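Local coordinates for protein putative DsbA oxidoreductase SCO1869 (Streptomyces coelicolor A3, PDB 3GL5) that probably acts as a DsbA-like thiol-disulfide oxidoreductase of the thioredoxin superfamily, though its substrates are unknown, at residues 6-11 and 39-44. Residues are numbered along the deposited sequence; the frame is centred on the assembly and turned at random.
Sequences EIWSDI and VHRSFE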
loop_
_atom_site.group_PDB
_atom_site.type_symbol
_atom_site.label_atom_id
_atom_site.label_comp_id
_atom_site.label_asym_id
_atom_site.label_seq_id
_atom_site.Cartn_x
_atom_site.Cartn_y
_atom_site.Cartn_z
ATOM N N GLU A 6 0.310 1.065 10.204
ATOM C CA GLU A 6 1.688 0.908 9.692
ATOM C C GLU A 6 2.661 0.562 10.814
ATOM O O GLU A 6 2.609 1.143 11.916
ATOM C CB GLU A 6 2.151 2.177 9.019
ATOM C CG GLU A 6 1.171 2.690 7.957
ATOM C CD GLU A 6 1.413 4.118 7.605
ATOM O OE1 GLU A 6 0.838 5.009 8.262
ATOM O OE2 GLU A 6 2.235 4.353 6.699
ATOM N N ILE A 7 3.536 -0.390 10.550
ATOM C CA ILE A 7 4.432 -0.882 11.595
ATOM C C ILE A 7 5.879 -0.775 11.124
ATOM O O ILE A 7 6.316 -1.562 10.264
ATOM C CB ILE A 7 4.157 -2.369 11.930
ATOM C CG1 ILE A 7 2.683 -2.594 12.230
ATOM C CG2 ILE A 7 5.099 -2.852 13.036
ATOM C CD1 ILE A 7 2.361 -4.070 12.585
ATOM N N TRP A 8 6.619 0.171 11.678
ATOM C CA TRP A 8 8.065 0.278 11.381
ATOM C C TRP A 8 8.862 -0.685 12.239
ATOM O O TRP A 8 8.638 -0.752 13.429
ATOM C CB TRP A 8 8.547 1.701 11.629
ATOM C CG TRP A 8 8.318 2.591 10.490
ATOM C CD1 TRP A 8 9.228 2.923 9.519
ATOM C CD2 TRP A 8 7.106 3.286 10.156
ATOM N NE1 TRP A 8 8.662 3.797 8.610
ATOM C CE2 TRP A 8 7.363 4.037 8.981
ATOM C CE3 TRP A 8 5.827 3.350 10.735
ATOM C CZ2 TRP A 8 6.383 4.835 8.367
ATOM C CZ3 TRP A 8 4.860 4.158 10.137
ATOM C CH2 TRP A 8 5.128 4.865 8.961
ATOM N N SER A 9 9.791 -1.431 11.650
ATOM C CA SER A 9 10.629 -2.344 12.452
ATOM C C SER A 9 11.919 -2.656 11.704
ATOM O O SER A 9 12.010 -2.429 10.476
ATOM C CB SER A 9 9.929 -3.682 12.752
ATOM O OG SER A 9 8.998 -3.584 13.823
ATOM N N ASP A 10 12.900 -3.179 12.452
ATOM C CA ASP A 10 14.140 -3.695 11.884
ATOM C C ASP A 10 14.193 -5.172 12.192
ATOM O O ASP A 10 13.627 -5.607 13.185
ATOM C CB ASP A 10 15.348 -3.038 12.543
ATOM C CG ASP A 10 16.562 -3.043 11.670
ATOM O OD1 ASP A 10 16.619 -3.773 10.649
ATOM O OD2 ASP A 10 17.515 -2.308 12.008
ATOM N N ILE A 11 14.857 -5.951 11.349
ATOM C CA ILE A 11 15.101 -7.377 11.659
ATOM C C ILE A 11 16.021 -7.621 12.914
ATOM O O ILE A 11 15.862 -8.627 13.641
ATOM C CB ILE A 11 15.681 -8.106 10.403
ATOM C CG1 ILE A 11 14.735 -7.956 9.173
ATOM C CG2 ILE A 11 15.930 -9.578 10.696
ATOM C CD1 ILE A 11 13.307 -8.530 9.350
ATOM N N VAL A 39 0.393 -2.611 7.219
ATOM C CA VAL A 39 1.422 -2.381 6.222
ATOM C C VAL A 39 2.755 -2.353 6.986
ATOM O O VAL A 39 2.887 -1.617 7.980
ATOM C CB VAL A 39 1.191 -1.041 5.463
ATOM C CG1 VAL A 39 2.419 -0.680 4.539
ATOM C CG2 VAL A 39 -0.078 -1.096 4.644
ATOM N N HIS A 40 3.706 -3.176 6.549
ATOM C CA HIS A 40 5.038 -3.191 7.157
ATOM C C HIS A 40 5.965 -2.237 6.438
ATOM O O HIS A 40 5.856 -2.065 5.211
ATOM C CB HIS A 40 5.631 -4.604 7.207
ATOM C CG HIS A 40 4.859 -5.519 8.081
ATOM N ND1 HIS A 40 4.761 -5.324 9.441
ATOM C CD2 HIS A 40 4.075 -6.594 7.791
ATOM C CE1 HIS A 40 3.980 -6.264 9.960
ATOM N NE2 HIS A 40 3.556 -7.048 8.981
ATOM N N ARG A 41 6.862 -1.632 7.220
ATOM C CA ARG A 41 7.670 -0.477 6.829
ATOM C C ARG A 41 9.093 -0.682 7.328
ATOM O O ARG A 41 9.286 -1.213 8.415
ATOM C CB ARG A 41 7.142 0.757 7.535
ATOM C CG ARG A 41 5.784 1.166 7.096
ATOM C CD ARG A 41 5.996 1.974 5.897
ATOM N NE ARG A 41 4.807 2.688 5.579
ATOM C CZ ARG A 41 4.788 3.755 4.800
ATOM N NH1 ARG A 41 5.926 4.256 4.276
ATOM N NH2 ARG A 41 3.625 4.333 4.564
ATOM N N SER A 42 10.073 -0.285 6.522
ATOM C CA SER A 42 11.477 -0.491 6.848
ATOM C C SER A 42 11.971 0.499 7.887
ATOM O O SER A 42 11.665 1.681 7.811
ATOM C CB SER A 42 12.336 -0.258 5.616
ATOM O OG SER A 42 11.989 -1.148 4.579
ATOM N N PHE A 43 12.813 0.032 8.792
ATOM C CA PHE A 43 13.560 0.915 9.661
ATOM C C PHE A 43 14.883 0.263 9.951
ATOM O O PHE A 43 14.922 -0.930 10.213
ATOM C CB PHE A 43 12.773 1.119 10.969
ATOM C CG PHE A 43 13.339 2.210 11.884
ATOM C CD1 PHE A 43 12.776 3.481 11.894
ATOM C CD2 PHE A 43 14.393 1.932 12.776
ATOM C CE1 PHE A 43 13.270 4.505 12.756
ATOM C CE2 PHE A 43 14.898 2.926 13.654
ATOM C CZ PHE A 43 14.343 4.223 13.632
ATOM N N GLU A 44 15.982 1.019 9.911
ATOM C CA GLU A 44 17.266 0.439 10.285
ATOM C C GLU A 44 17.729 1.100 11.585
ATOM O O GLU A 44 17.946 2.307 11.628
ATOM C CB GLU A 44 18.335 0.667 9.203
ATOM C CG GLU A 44 18.307 -0.285 8.010
ATOM C CD GLU A 44 19.192 0.221 6.889
ATOM O OE1 GLU A 44 18.820 1.208 6.199
ATOM O OE2 GLU A 44 20.303 -0.311 6.736
HETATM O O HOH W 1 7.166 -4.507 10.340
#
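W8 and R41 lie side by side on one face of the parallel strand pair 3-9 and 36-42, the first beta-alpha-beta unit of the thioredoxin fold, whose crossover helix 14-28 begins at the C13-C16 disulfide. Packing is tightest at the indole: R41 CB sits almost squarely over the W8 five-membered ring, 3.4 Å from its centroid, a CH-pi contact. A bend at chi2 (-84°) keeps the rest of the arginine along the ring, bringing CD to 3.8 Å from W8 CZ2, with the guanidinium plane turned 21° from the indole. S42 O lies at the ring edge, 3.2 Å from W8 CD1, while NE1 donates to D172 O, fixing the indole against helix 166-178. Replacing W8 by an alanine would probably leave the R41 chain without its flat support, open a gap beneath helix 166-178 and remove the indole N-H that meets D172 O. On the same face, toward the solvent side, E6 OE2 forms a salt bridge to NH2 of the partly exposed R41, though the hydrogen bond within it is weak; R41 NH1 also pairs with D172. On the other face, I7 and H40 meet more loosely: I7 CD1 approaches H40 CE1 obliquely at 3.8 Å, and a water joins H40 ND1 to I7 O. Between the faces, backbone bonds run from I7 N to V39 O, R41 N to I7 O and S9 N to R41 O. Past S9 and S42 the regular strand pairing ends, though D10 stays against F43; a weak bond runs from F43 N to S9 O, 3.1 Å long with an N-H...O angle of 129°.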